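Local coordinates for light Chain (Clostridium botulinum, PDB 6BVD), which is the protease domain of a mosaic botulinum neurotoxin, a zinc metalloendopeptidase that probably cleaves a neuronal SNARE protein as its relatives do, at residues G396-I400 / N401-Q405; Q91-I94 / K95-R99; A309-I313 / D314-N318; V290-D293 / Y294-A298; S175-Q178 / S179-A182. All coordinates share one frame; numbering follows the deposited sequence.

Contact 1: G396-I400 / N401-Q405; sequences GALSI and NYQGQ
Gly404 N reaches back to Leu398 O at 3.0 Å, and two tighter turns lie between. Tyr402 N bonds to Ser399 O at 3.0 Å, and Gln403 N gives a longer bond of 3.2 Å to Ile400 O. In both, the donor stands well above the carbonyl plane. The carbonyls of Leu398, Ser399 and Ile400 are thus each met by a backbone N-H further along. Upstream, Ala397 N is satisfied by Asp14 of the second subunit.

The side chain of Leu398 rests against Gly404, with CB 3.7 Å from Gly404 N; glycine suits the place because its bare backbone lets the leucine come this near. Asn401, a residue at ease with positive phi, takes a left-handed conformation, as Tyr402 does. Gln405 anchors the end: OE1 accepts from Lys363 N and Asn394 ND2, and NE2 donates to Ile219 O. The arrangement is that of a short 3-10 segment, 397-399, leading into a turn close to type II, Ser399 to Tyr402, and then a turn through the left-handed pair Asn401 and Tyr402, in a surface loop just before edge strand 406-408 of the antiparallel sheet.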
loop_
_atom_site.group_PDB
_atom_site.type_symbol
_atom_site.label_atom_id
_atom_site.label_comp_id
_atom_site.label_asym_id
_atom_site.label_seq_id
_atom_site.Cartn_x
_atom_site.Cartn_y
_atom_site.Cartn_z
ATOM N N GLY A 396 12.027 -7.242 -0.854
ATOM C CA GLY A 396 12.510 -8.639 -0.912
ATOM C C GLY A 396 13.952 -8.726 -0.400
ATOM O O GLY A 396 14.293 -8.138 0.628
ATOM N N ALA A 397 14.801 -9.445 -1.123
ATOM C CA ALA A 397 16.172 -9.676 -0.667
ATOM C C ALA A 397 17.015 -8.394 -0.742
ATOM O O ALA A 397 18.126 -8.334 -0.230
ATOM C CB ALA A 397 16.816 -10.821 -1.481
ATOM N N LEU A 398 16.462 -7.329 -1.323
ATOM C CA LEU A 398 17.178 -6.067 -1.333
ATOM C C LEU A 398 17.299 -5.505 0.086
ATOM O O LEU A 398 18.074 -4.572 0.331
ATOM C CB LEU A 398 16.506 -5.057 -2.260
ATOM C CG LEU A 398 16.688 -5.298 -3.748
ATOM C CD1 LEU A 398 15.684 -4.437 -4.522
ATOM C CD2 LEU A 398 18.122 -4.954 -4.139
ATOM N N SER A 399 16.559 -6.085 1.029
ATOM C CA SER A 399 16.665 -5.639 2.410
ATOM C C SER A 399 18.034 -6.045 3.014
ATOM O O SER A 399 18.526 -5.397 3.944
ATOM C CB SER A 399 15.520 -6.211 3.248
ATOM O OG SER A 399 15.628 -7.636 3.340
ATOM N N ILE A 400 18.665 -7.097 2.493
ATOM C CA ILE A 400 19.937 -7.507 3.079
ATOM C C ILE A 400 21.034 -6.481 2.799
ATOM O O ILE A 400 21.306 -6.125 1.644
ATOM C CB ILE A 400 20.366 -8.899 2.569
ATOM C CG1 ILE A 400 19.238 -9.899 2.845
ATOM C CG2 ILE A 400 21.713 -9.307 3.191
ATOM C CD1 ILE A 400 19.381 -11.236 2.129
ATOM N N ASN A 401 21.621 -5.977 3.884
ATOM C CA ASN A 401 22.575 -4.874 3.856
ATOM C C ASN A 401 22.021 -3.629 3.131
ATOM O O ASN A 401 22.795 -2.855 2.567
ATOM C CB ASN A 401 23.877 -5.329 3.215
ATOM C CG ASN A 401 24.491 -6.523 3.952
ATOM O OD1 ASN A 401 24.857 -7.521 3.336
ATOM N ND2 ASN A 401 24.610 -6.412 5.276
ATOM N N TYR A 402 20.693 -3.479 3.142
ATOM C CA TYR A 402 20.013 -2.325 2.535
ATOM C C TYR A 402 20.464 -2.114 1.109
ATOM O O TYR A 402 20.684 -0.973 0.693
ATOM C CB TYR A 402 20.260 -1.029 3.338
ATOM C CG TYR A 402 20.055 -1.171 4.827
ATOM C CD1 TYR A 402 18.771 -1.171 5.382
ATOM C CD2 TYR A 402 21.150 -1.345 5.675
ATOM C CE1 TYR A 402 18.586 -1.321 6.743
ATOM C CE2 TYR A 402 20.990 -1.505 7.020
ATOM C CZ TYR A 402 19.706 -1.483 7.562
ATOM O OH TYR A 402 19.571 -1.651 8.932
ATOM N N GLN A 403 20.645 -3.212 0.389
ATOM C CA GLN A 403 21.096 -3.195 -1.003
ATOM C C GLN A 403 20.156 -2.359 -1.885
ATOM O O GLN A 403 20.590 -1.735 -2.868
ATOM C CB GLN A 403 21.213 -4.624 -1.530
ATOM C CG GLN A 403 22.015 -4.750 -2.811
ATOM C CD GLN A 403 23.493 -4.355 -2.603
ATOM O OE1 GLN A 403 24.067 -4.588 -1.537
ATOM N NE2 GLN A 403 24.080 -3.700 -3.600
ATOM N N GLY A 404 18.876 -2.305 -1.503
ATOM C CA GLY A 404 17.908 -1.494 -2.223
ATOM C C GLY A 404 18.266 -0.014 -2.228
ATOM O O GLY A 404 17.915 0.687 -3.167
ATOM N N GLN A 405 18.966 0.466 -1.201
ATOM C CA GLN A 405 19.385 1.864 -1.166
ATOM C C GLN A 405 20.796 2.063 -1.734
ATOM O O GLN A 405 21.215 3.191 -2.007
ATOM C CB GLN A 405 19.326 2.389 0.263
ATOM C CG GLN A 405 17.910 2.391 0.872
ATOM C CD GLN A 405 17.948 2.815 2.344
ATOM O OE1 GLN A 405 17.717 2.011 3.239
ATOM N NE2 GLN A 405 18.263 4.078 2.589
#

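Contact 2: Q91-I94 / K95-R99; sequences QIMI and KLFKR
Met93 and Phe97 meet one helical turn apart, the methyl CE of Met93 lying 3.9 Å from Phe97 CE2. The methionine gets there because its chain is bent twice, at chi2 (-56°) and again at chi3, which folds the flexible thioether round to the ring. Beside this pair, Ile92 and Leu96 run side by side, Ile92 CG2 touching Leu96 CD1 at 4.1 Å. Apolar and varied in shape, a thioether, a ring and two branched chains, these residues fill the buried face of helix 83-100: Leu96 and Phe97 pack on Leu226 of helix 222-237, the helix that carries the zinc ligands His228 and His232.

Backbone i to i+4 bonds hold the turn, among them Leu96 N to Ile92 O at 2.8 Å. Met93 O, which accepts from Phe97 N, also lies in the plane of the Phe97 ring, at its edge, 3.2 Å from CD2. Further round, Ile94 CG2 meets the aliphatic part of Lys98 at CE, 3.6 Å away.

At the polar edge the extended chain of Lys95 carries NZ to Leu381 O, Tyr387 O and Asp384 OD1, and to Asp384 OD2 of the second subunit. Arg99 pairs with Asp221. The side chain of Lys95 comes within about 4 Å of the calcium ion, and Asp384 is a calcium ligand. So many oxygens gripping one buried ammonium would favour its charged form, and they join the helix to both the calcium site and the subunit interface.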
loop_
_atom_site.group_PDB
_atom_site.type_symbol
_atom_site.label_atom_id
_atom_site.label_comp_id
_atom_site.label_asym_id
_atom_site.label_seq_id
_atom_site.Cartn_x
_atom_site.Cartn_y
_atom_site.Cartn_z
ATOM N N GLN A 91 0.424 12.609 -5.565
ATOM C CA GLN A 91 0.399 11.142 -5.414
ATOM C C GLN A 91 1.610 10.605 -4.652
ATOM O O GLN A 91 1.527 9.574 -3.977
ATOM C CB GLN A 91 0.299 10.446 -6.776
ATOM C CG GLN A 91 -0.848 10.949 -7.627
ATOM C CD GLN A 91 -2.177 10.994 -6.896
ATOM O OE1 GLN A 91 -2.599 10.021 -6.286
ATOM N NE2 GLN A 91 -2.862 12.154 -6.974
ATOM N N ILE A 92 2.759 11.239 -4.826
ATOM C CA ILE A 92 3.946 10.802 -4.109
ATOM C C ILE A 92 3.751 11.105 -2.634
ATOM O O ILE A 92 4.059 10.290 -1.780
ATOM C CB ILE A 92 5.200 11.504 -4.686
ATOM C CG1 ILE A 92 5.391 11.039 -6.127
ATOM C CG2 ILE A 92 6.435 11.314 -3.773
ATOM C CD1 ILE A 92 6.494 11.770 -6.873
ATOM N N MET A 93 3.213 12.285 -2.330
ATOM C CA MET A 93 2.983 12.664 -0.948
ATOM C C MET A 93 1.993 11.685 -0.289
ATOM O O MET A 93 2.174 11.285 0.867
ATOM C CB MET A 93 2.465 14.119 -0.844
ATOM C CG MET A 93 3.472 15.153 -1.300
ATOM S SD MET A 93 5.040 15.032 -0.430
ATOM C CE MET A 93 4.545 15.297 1.281
ATOM N N ILE A 94 0.977 11.273 -1.034
ATOM C CA ILE A 94 0.042 10.273 -0.544
ATOM C C ILE A 94 0.805 8.968 -0.239
ATOM O O ILE A 94 0.647 8.332 0.797
ATOM C CB ILE A 94 -1.056 10.022 -1.586
ATOM C CG1 ILE A 94 -2.035 11.201 -1.646
ATOM C CG2 ILE A 94 -1.851 8.792 -1.262
ATOM C CD1 ILE A 94 -2.969 11.117 -2.838
ATOM N N LYS A 95 1.692 8.607 -1.145
ATOM C CA LYS A 95 2.458 7.353 -0.943
ATOM C C LYS A 95 3.364 7.451 0.295
ATOM O O LYS A 95 3.494 6.488 1.092
ATOM C CB LYS A 95 3.271 7.032 -2.200
ATOM C CG LYS A 95 3.805 5.575 -2.217
ATOM C CD LYS A 95 4.390 5.210 -3.568
ATOM C CE LYS A 95 4.864 3.741 -3.534
ATOM N NZ LYS A 95 4.988 3.300 -4.924
ATOM N N LEU A 96 3.976 8.620 0.490
ATOM C CA LEU A 96 4.874 8.789 1.631
ATOM C C LEU A 96 4.135 8.818 2.970
ATOM O O LEU A 96 4.595 8.226 3.950
ATOM C CB LEU A 96 5.730 10.055 1.470
ATOM C CG LEU A 96 6.632 10.094 0.239
ATOM C CD1 LEU A 96 7.488 11.356 0.211
ATOM C CD2 LEU A 96 7.586 8.859 0.148
ATOM N N PHE A 97 2.949 9.432 3.003
ATOM C CA PHE A 97 2.163 9.402 4.218
ATOM C C PHE A 97 1.665 7.969 4.504
ATOM O O PHE A 97 1.662 7.562 5.668
ATOM C CB PHE A 97 0.986 10.392 4.154
ATOM C CG PHE A 97 1.348 11.786 4.638
ATOM C CD1 PHE A 97 1.110 12.162 5.945
ATOM C CD2 PHE A 97 1.958 12.693 3.786
ATOM C CE1 PHE A 97 1.454 13.448 6.400
ATOM C CE2 PHE A 97 2.295 13.989 4.200
ATOM C CZ PHE A 97 2.058 14.376 5.520
ATOM N N LYS A 98 1.272 7.221 3.468
ATOM C CA LYS A 98 0.885 5.818 3.665
ATOM C C LYS A 98 2.074 4.977 4.147
ATOM O O LYS A 98 1.881 4.021 4.891
ATOM C CB LYS A 98 0.285 5.197 2.392
ATOM C CG LYS A 98 -1.157 5.679 2.118
ATOM C CD LYS A 98 -1.938 4.851 1.099
ATOM C CE LYS A 98 -1.698 5.298 -0.346
ATOM N NZ LYS A 98 -2.583 4.674 -1.378
ATOM N N ARG A 99 3.276 5.303 3.682
ATOM C CA ARG A 99 4.472 4.569 4.155
ATOM C C ARG A 99 4.669 4.855 5.659
ATOM O O ARG A 99 4.810 3.947 6.470
ATOM C CB ARG A 99 5.696 4.976 3.312
ATOM C CG ARG A 99 7.082 4.461 3.844
ATOM C CD ARG A 99 7.957 4.038 2.686
ATOM N NE ARG A 99 9.298 3.603 3.111
ATOM C CZ ARG A 99 9.564 2.484 3.782
ATOM N NH1 ARG A 99 8.592 1.648 4.156
ATOM N NH2 ARG A 99 10.830 2.199 4.102
#

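Contact 3: A309-I313 / D314-N318; sequences ALINI and DEFKN
Asn312 and Glu315 cross at about a right angle, yet their flat ends lie stacked, the amide and carboxylate planes only 21° apart. The amide lies over the end of the glutamate chain, Asn312 CG 3.6 Å from Glu315 CG and Glu315 OE1 3.5 Å from Asn312 CB. What brings the asparagine here is its first torsion: CG is anti to the backbone N (chi1 -167°), which swings OD1 over the opening turn of the helix. There OD1 accepts from Glu315 N at 3.0 Å, the donor standing above the amide plane, 35° out of it. This is an N-cap bond. Asparagine does the job well, being short enough to supply an oxygen to a first-turn N-H with no helical carbonyl before it.

Outside the cap lies the companion feature, a hydrophobic staple: Ile311, just before the N-cap, packs on Phe316 in the first turn of helix 313-323. The two side chains cross almost perpendicularly. Ile311 CD1 stands over one face of the ring, 4.1 Å above its plane and offset toward the rim, while Ile311 CB comes 4.0 Å from Phe316 CE2. At the ring edge, in its plane, is Asn312 O, which also accepts from Phe316 N. Leu120 and Phe130 touch both partners of the staple.

Ile313 and Lys317 instead run side by side, Ile313 CG2 lying 3.8 Å from Lys317 CE; the extended lysine offers its methylene chain to the isoleucine and sends NZ on to Val304 O. The carboxylates of Asp314 and Glu315, set in the first turn, would be favoured by the positive end of the helix dipole.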
loop_
_atom_site.group_PDB
_atom_site.type_symbol
_atom_site.label_atom_id
_atom_site.label_comp_id
_atom_site.label_asym_id
_atom_site.label_seq_id
_atom_site.Cartn_x
_atom_site.Cartn_y
_atom_site.Cartn_z
ATOM N N ALA A 309 -14.604 33.137 19.195
ATOM C CA ALA A 309 -15.476 32.466 18.250
ATOM C C ALA A 309 -16.439 31.589 18.998
ATOM O O ALA A 309 -16.254 31.315 20.190
ATOM C CB ALA A 309 -14.674 31.640 17.246
ATOM N N LEU A 310 -17.453 31.121 18.292
ATOM C CA LEU A 310 -18.387 30.176 18.873
ATOM C C LEU A 310 -17.738 28.790 18.939
ATOM O O LEU A 310 -17.997 27.933 18.097
ATOM C CB LEU A 310 -19.679 30.129 18.056
ATOM C CG LEU A 310 -20.339 31.500 17.873
ATOM C CD1 LEU A 310 -21.346 31.495 16.722
ATOM C CD2 LEU A 310 -21.001 31.922 19.179
ATOM N N ILE A 311 -16.884 28.588 19.939
ATOM C CA ILE A 311 -16.270 27.292 20.172
ATOM C C ILE A 311 -16.672 26.854 21.548
ATOM O O ILE A 311 -17.070 27.674 22.367
ATOM C CB ILE A 311 -14.725 27.343 20.095
ATOM C CG1 ILE A 311 -14.178 28.301 21.161
ATOM C CG2 ILE A 311 -14.297 27.758 18.728
ATOM C CD1 ILE A 311 -12.640 28.364 21.255
ATOM N N ASN A 312 -16.531 25.568 21.825
ATOM C CA ASN A 312 -16.804 25.051 23.143
ATOM C C ASN A 312 -15.620 25.205 24.090
ATOM O O ASN A 312 -14.691 24.369 24.068
ATOM C CB ASN A 312 -17.183 23.574 23.074
ATOM C CG ASN A 312 -17.761 23.090 24.360
ATOM O OD1 ASN A 312 -17.120 23.151 25.399
ATOM N ND2 ASN A 312 -18.989 22.608 24.310
ATOM N N ILE A 313 -15.701 26.214 24.964
ATOM C CA ILE A 313 -14.603 26.568 25.861
ATOM C C ILE A 313 -14.140 25.409 26.742
ATOM O O ILE A 313 -12.926 25.132 26.808
ATOM C CB ILE A 313 -14.994 27.746 26.768
ATOM C CG1 ILE A 313 -15.192 28.994 25.911
ATOM C CG2 ILE A 313 -13.922 27.985 27.838
ATOM C CD1 ILE A 313 -15.790 30.172 26.670
ATOM N N ASP A 314 -15.073 24.709 27.381
ATOM C CA ASP A 314 -14.666 23.611 28.268
ATOM C C ASP A 314 -14.016 22.470 27.505
ATOM O O ASP A 314 -13.085 21.843 28.027
ATOM C CB ASP A 314 -15.844 23.075 29.095
ATOM C CG ASP A 314 -16.149 23.951 30.303
ATOM O OD1 ASP A 314 -15.303 24.808 30.658
ATOM O OD2 ASP A 314 -17.211 23.763 30.917
ATOM N N GLU A 315 -14.474 22.187 26.288
ATOM C CA GLU A 315 -13.818 21.147 25.488
ATOM C C GLU A 315 -12.358 21.502 25.141
ATOM O O GLU A 315 -11.475 20.634 25.181
ATOM C CB GLU A 315 -14.595 20.890 24.203
ATOM C CG GLU A 315 -15.816 20.008 24.440
ATOM C CD GLU A 315 -16.606 19.692 23.180
ATOM O OE1 GLU A 315 -16.330 20.306 22.120
ATOM O OE2 GLU A 315 -17.511 18.823 23.265
ATOM N N PHE A 316 -12.090 22.763 24.814
ATOM C CA PHE A 316 -10.700 23.168 24.532
ATOM C C PHE A 316 -9.862 23.146 25.792
ATOM O O PHE A 316 -8.672 22.799 25.714
ATOM C CB PHE A 316 -10.607 24.553 23.856
ATOM C CG PHE A 316 -10.727 24.488 22.360
ATOM C CD1 PHE A 316 -9.602 24.499 21.559
ATOM C CD2 PHE A 316 -11.978 24.363 21.755
ATOM C CE1 PHE A 316 -9.706 24.413 20.171
ATOM C CE2 PHE A 316 -12.105 24.282 20.388
ATOM C CZ PHE A 316 -10.955 24.296 19.579
ATOM N N LYS A 317 -10.436 23.487 26.949
ATOM C CA LYS A 317 -9.683 23.359 28.210
ATOM C C LYS A 317 -9.288 21.903 28.507
ATOM O O LYS A 317 -8.189 21.637 29.018
ATOM C CB LYS A 317 -10.479 23.914 29.395
ATOM C CG LYS A 317 -10.593 25.441 29.404
ATOM C CD LYS A 317 -11.310 25.905 30.657
ATOM C CE LYS A 317 -11.442 27.433 30.664
ATOM N NZ LYS A 317 -12.105 27.915 31.907
ATOM N N ASN A 318 -10.205 20.980 28.248
ATOM C CA ASN A 318 -9.874 19.562 28.389
ATOM C C ASN A 318 -8.761 19.176 27.437
ATOM O O ASN A 318 -7.845 18.426 27.784
ATOM C CB ASN A 318 -11.102 18.685 28.124
ATOM C CG ASN A 318 -12.193 18.917 29.121
ATOM O OD1 ASN A 318 -11.957 19.494 30.183
ATOM N ND2 ASN A 318 -13.411 18.488 28.786
#

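Contact 4: V290-D293 / Y294-A298; sequences VLSD and YKRIA
Tyr294 turns one ring face to Val290, one turn earlier on helix 280-301. The valine methyl CG1 sits 3.8 Å from the ring centroid and 14° off the ring normal, a CH-pi contact over the face. With CG1 anti to the backbone N (chi1 177°), the methyl is set over the ring; the two side chains run alongside each other. The helix bond of Tyr294 N to Val290 O, 2.9 Å, ties the same pair through the backbone. The phenol group ends on Tyr238 O, and the ring meets Tyr324 edge-to-face, while helix 338-348 packs on both Val290 and Tyr294.

Lys295 comes next, on a more open side. Its extended chain passes obliquely across Leu291, with CE 4.0 Å from Leu291 CD1, so the methylenes provide an apolar surface and the ammonium is carried beyond it. Leu291 and Lys295 both also touch Val336.

Arg296 is exposed and poorly ordered. Its CG lies 3.4 Å from Ser292 O, the acceptor for Arg296 N. The guanidinium is near Asp293 without bonding to it: NH1 is 4.6 Å from Asp293 OD1, a separation the disorder leaves uncertain.

Ile297 turns back to the buried side, its CG1 3.4 Å from Asp293 O, and packs on Phe189. The helix is thus amphipathic: Val290, Tyr294 and Ile297 hold it to the rest of the protein by dispersion, joined by the tyrosine's hydroxyl bond and edge-to-face ring; the CH-pi contact acts within the helix, and any Asp293-Arg296 attraction on the outer side is probably weak.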
loop_
_atom_site.group_PDB
_atom_site.type_symbol
_atom_site.label_atom_id
_atom_site.label_comp_id
_atom_site.label_asym_id
_atom_site.label_seq_id
_atom_site.Cartn_x
_atom_site.Cartn_y
_atom_site.Cartn_z
ATOM N N VAL A 290 11.304 25.230 28.568
ATOM C CA VAL A 290 9.992 24.651 28.227
ATOM C C VAL A 290 9.124 24.547 29.475
ATOM O O VAL A 290 7.924 24.838 29.424
ATOM C CB VAL A 290 10.089 23.246 27.540
ATOM C CG1 VAL A 290 8.666 22.661 27.264
ATOM C CG2 VAL A 290 10.884 23.324 26.240
ATOM N N LEU A 291 9.733 24.157 30.591
ATOM C CA LEU A 291 9.032 24.027 31.854
ATOM C C LEU A 291 8.466 25.364 32.328
ATOM O O LEU A 291 7.324 25.443 32.783
ATOM C CB LEU A 291 9.967 23.453 32.928
ATOM C CG LEU A 291 9.437 23.442 34.362
ATOM C CD1 LEU A 291 8.168 22.570 34.446
ATOM C CD2 LEU A 291 10.490 22.973 35.353
ATOM N N SER A 292 9.278 26.410 32.219
ATOM C CA SER A 292 8.816 27.734 32.539
ATOM C C SER A 292 7.644 28.180 31.614
ATOM O O SER A 292 6.646 28.742 32.094
ATOM C CB SER A 292 9.999 28.701 32.445
ATOM O OG SER A 292 9.575 30.024 32.608
ATOM N N ASP A 293 7.732 27.900 30.320
ATOM C CA ASP A 293 6.653 28.268 29.380
ATOM C C ASP A 293 5.362 27.489 29.667
ATOM O O ASP A 293 4.263 28.046 29.589
ATOM C CB ASP A 293 7.064 28.019 27.936
ATOM C CG ASP A 293 8.119 29.010 27.440
ATOM O OD1 ASP A 293 8.227 30.090 28.021
ATOM O OD2 ASP A 293 8.783 28.718 26.427
ATOM N N TYR A 294 5.484 26.202 29.984
ATOM C CA TYR A 294 4.271 25.419 30.285
ATOM C C TYR A 294 3.628 25.839 31.598
ATOM O O TYR A 294 2.401 25.791 31.688
ATOM C CB TYR A 294 4.541 23.908 30.311
ATOM C CG TYR A 294 4.736 23.295 28.950
ATOM C CD1 TYR A 294 4.786 24.092 27.810
ATOM C CD2 TYR A 294 4.874 21.922 28.802
ATOM C CE1 TYR A 294 4.960 23.546 26.587
ATOM C CE2 TYR A 294 5.049 21.363 27.559
ATOM C CZ TYR A 294 5.099 22.189 26.454
ATOM O OH TYR A 294 5.266 21.637 25.210
ATOM N N LYS A 295 4.420 26.259 32.599
ATOM C CA LYS A 295 3.857 26.816 33.844
ATOM C C LYS A 295 3.035 28.084 33.568
ATOM O O LYS A 295 1.979 28.312 34.202
ATOM C CB LYS A 295 4.938 27.130 34.868
ATOM C CG LYS A 295 5.466 25.914 35.657
ATOM C CD LYS A 295 6.635 26.311 36.573
ATOM C CE LYS A 295 7.163 25.085 37.340
ATOM N NZ LYS A 295 8.373 25.371 38.156
ATOM N N ARG A 296 3.543 28.932 32.680
ATOM C CA ARG A 296 2.798 30.127 32.294
ATOM C C ARG A 296 1.494 29.754 31.592
ATOM O O ARG A 296 0.480 30.402 31.818
ATOM C CB ARG A 296 3.623 31.028 31.392
ATOM C CG ARG A 296 4.813 31.644 32.094
ATOM C CD ARG A 296 5.593 32.579 31.181
ATOM N NE ARG A 296 6.789 33.136 31.815
ATOM C CZ ARG A 296 7.698 33.888 31.190
ATOM N NH1 ARG A 296 7.550 34.208 29.908
ATOM N NH2 ARG A 296 8.756 34.336 31.848
ATOM N N ILE A 297 1.512 28.712 30.757
ATOM C CA ILE A 297 0.275 28.318 30.047
ATOM C C ILE A 297 -0.752 27.744 31.027
ATOM O O ILE A 297 -1.929 28.058 30.909
ATOM C CB ILE A 297 0.572 27.367 28.894
ATOM C CG1 ILE A 297 1.321 28.140 27.804
ATOM C CG2 ILE A 297 -0.697 26.673 28.294
ATOM C CD1 ILE A 297 1.839 27.273 26.687
ATOM N N ALA A 298 -0.311 27.007 32.047
ATOM C CA ALA A 298 -1.233 26.485 33.062
ATOM C C ALA A 298 -1.935 27.617 33.799
ATOM O O ALA A 298 -3.144 27.545 34.065
ATOM C CB ALA A 298 -0.502 25.578 34.064
#

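Contact 5: S175-Q178 / S179-A182; sequences SPYQ and SMEA
The chain reverses in a type I' beta turn from Tyr177 to Met180, closed by Met180 N to Tyr177 O at 3.0 Å. Gln178 and Ser179 are both at positive phi (51° and 65°), in places more usually held by Asn, Asp or Gly. Across the turn the methyl CE of Met180 comes obliquely to the Tyr177 ring, 3.3 Å from CE2. The sulfur follows in an oblique Met-aromatic contact, SD lying 5.0 Å from the ring centroid and 47° off its normal. Both side chains point the same way; a bend at chi3 turns the methionine's methyl to the tyrosine. Pro176 CG stands over one face of this ring, and Tyr124 packs on Pro176 and Met180.

At the neck, Ser175 OG donates to Met180 O in the carbonyl plane, 2.6 Å away. A small hydroxyl suits this spot because it can give and take at once: a water donates to the same OG at 2.7 Å and accepts from Ser179 N at 3.0 Å. A pliable thioether against a ring on one side, and a serine with its water on the other, imply a turn stabilised without any charged pair.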
loop_
_atom_site.group_PDB
_atom_site.type_symbol
_atom_site.label_atom_id
_atom_site.label_comp_id
_atom_site.label_asym_id
_atom_site.label_seq_id
_atom_site.Cartn_x
_atom_site.Cartn_y
_atom_site.Cartn_z
ATOM N N SER A 175 1.573 39.620 14.488
ATOM C CA SER A 175 1.901 41.007 14.697
ATOM C C SER A 175 0.647 41.829 14.926
ATOM O O SER A 175 0.060 42.314 13.966
ATOM C CB SER A 175 2.679 41.588 13.534
ATOM O OG SER A 175 3.005 42.941 13.866
ATOM N N PRO A 176 0.280 42.037 16.204
ATOM C CA PRO A 176 -0.953 42.749 16.597
ATOM C C PRO A 176 -0.940 44.230 16.189
ATOM O O PRO A 176 -1.899 44.766 15.621
ATOM C CB PRO A 176 -0.990 42.619 18.125
ATOM C CG PRO A 176 0.360 42.134 18.545
ATOM C CD PRO A 176 1.082 41.575 17.353
ATOM N N TYR A 177 0.177 44.885 16.485
ATOM C CA TYR A 177 0.328 46.296 16.222
ATOM C C TYR A 177 1.790 46.680 16.355
ATOM O O TYR A 177 2.609 45.877 16.825
ATOM C CB TYR A 177 -0.544 47.108 17.184
ATOM C CG TYR A 177 -0.537 46.576 18.603
ATOM C CD1 TYR A 177 -1.620 45.866 19.107
ATOM C CD2 TYR A 177 0.546 46.787 19.442
ATOM C CE1 TYR A 177 -1.613 45.367 20.413
ATOM C CE2 TYR A 177 0.556 46.306 20.744
ATOM C CZ TYR A 177 -0.520 45.596 21.226
ATOM O OH TYR A 177 -0.471 45.122 22.525
ATOM N N GLN A 178 2.101 47.893 15.907
ATOM C CA GLN A 178 3.430 48.497 16.042
ATOM C C GLN A 178 4.593 47.635 15.576
ATOM O O GLN A 178 5.707 47.758 16.117
ATOM C CB GLN A 178 3.662 48.907 17.493
ATOM C CG GLN A 178 2.734 50.019 17.977
ATOM C CD GLN A 178 3.202 50.614 19.284
ATOM O OE1 GLN A 178 4.297 51.202 19.353
ATOM N NE2 GLN A 178 2.421 50.414 20.348
ATOM N N SER A 179 4.347 46.803 14.563
ATOM C CA SER A 179 5.374 45.964 13.933
ATOM C C SER A 179 5.936 44.909 14.884
ATOM O O SER A 179 6.910 44.244 14.573
ATOM C CB SER A 179 6.527 46.825 13.401
ATOM O OG SER A 179 6.074 47.755 12.439
ATOM N N MET A 180 5.318 44.787 16.044
ATOM C CA MET A 180 5.668 43.793 17.032
ATOM C C MET A 180 5.600 42.367 16.472
ATOM O O MET A 180 4.770 42.073 15.608
ATOM C CB MET A 180 4.714 43.959 18.198
ATOM C CG MET A 180 5.162 43.436 19.532
ATOM S SD MET A 180 3.878 43.952 20.679
ATOM C CE MET A 180 3.665 45.559 19.987
ATOM N N GLU A 181 6.418 41.458 16.994
ATOM C CA GLU A 181 6.410 40.085 16.478
ATOM C C GLU A 181 6.392 39.046 17.590
ATOM O O GLU A 181 7.275 39.002 18.446
ATOM C CB GLU A 181 7.603 39.846 15.547
ATOM C CG GLU A 181 7.466 40.559 14.228
ATOM C CD GLU A 181 8.517 40.160 13.207
ATOM O OE1 GLU A 181 9.201 39.138 13.410
ATOM O OE2 GLU A 181 8.666 40.885 12.199
ATOM N N ALA A 182 5.319 38.269 17.610
ATOM C CA ALA A 182 5.209 37.139 18.508
ATOM C C ALA A 182 5.521 35.870 17.730
ATOM O O ALA A 182 5.096 35.708 16.566
ATOM C CB ALA A 182 3.826 37.067 19.119
HETATM O O HOH W 1 2.101 45.408 13.111
#

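How the contacts relate
Only contact 2 is truly buried, lying about 14 Å from the chain centre; contact 4 is partly so, and contacts 1, 3 and 5 are at the surface. Contacts 2 and 4 are mid-helix turns with one apolar and one polar side, but the polar side of contact 2 meets a metal site and that of contact 4 faces outward. Contact 3 begins a helix, whereas contacts 1 and 5 are loop reversals relying on positive phi. Contacts 1 and 2, about 21 Å apart between centres, both touch the second subunit. Contacts 3 and 4 belong to successive helices, their nearest atoms about 9 Å apart, on the other side of the chain centre from contact 1.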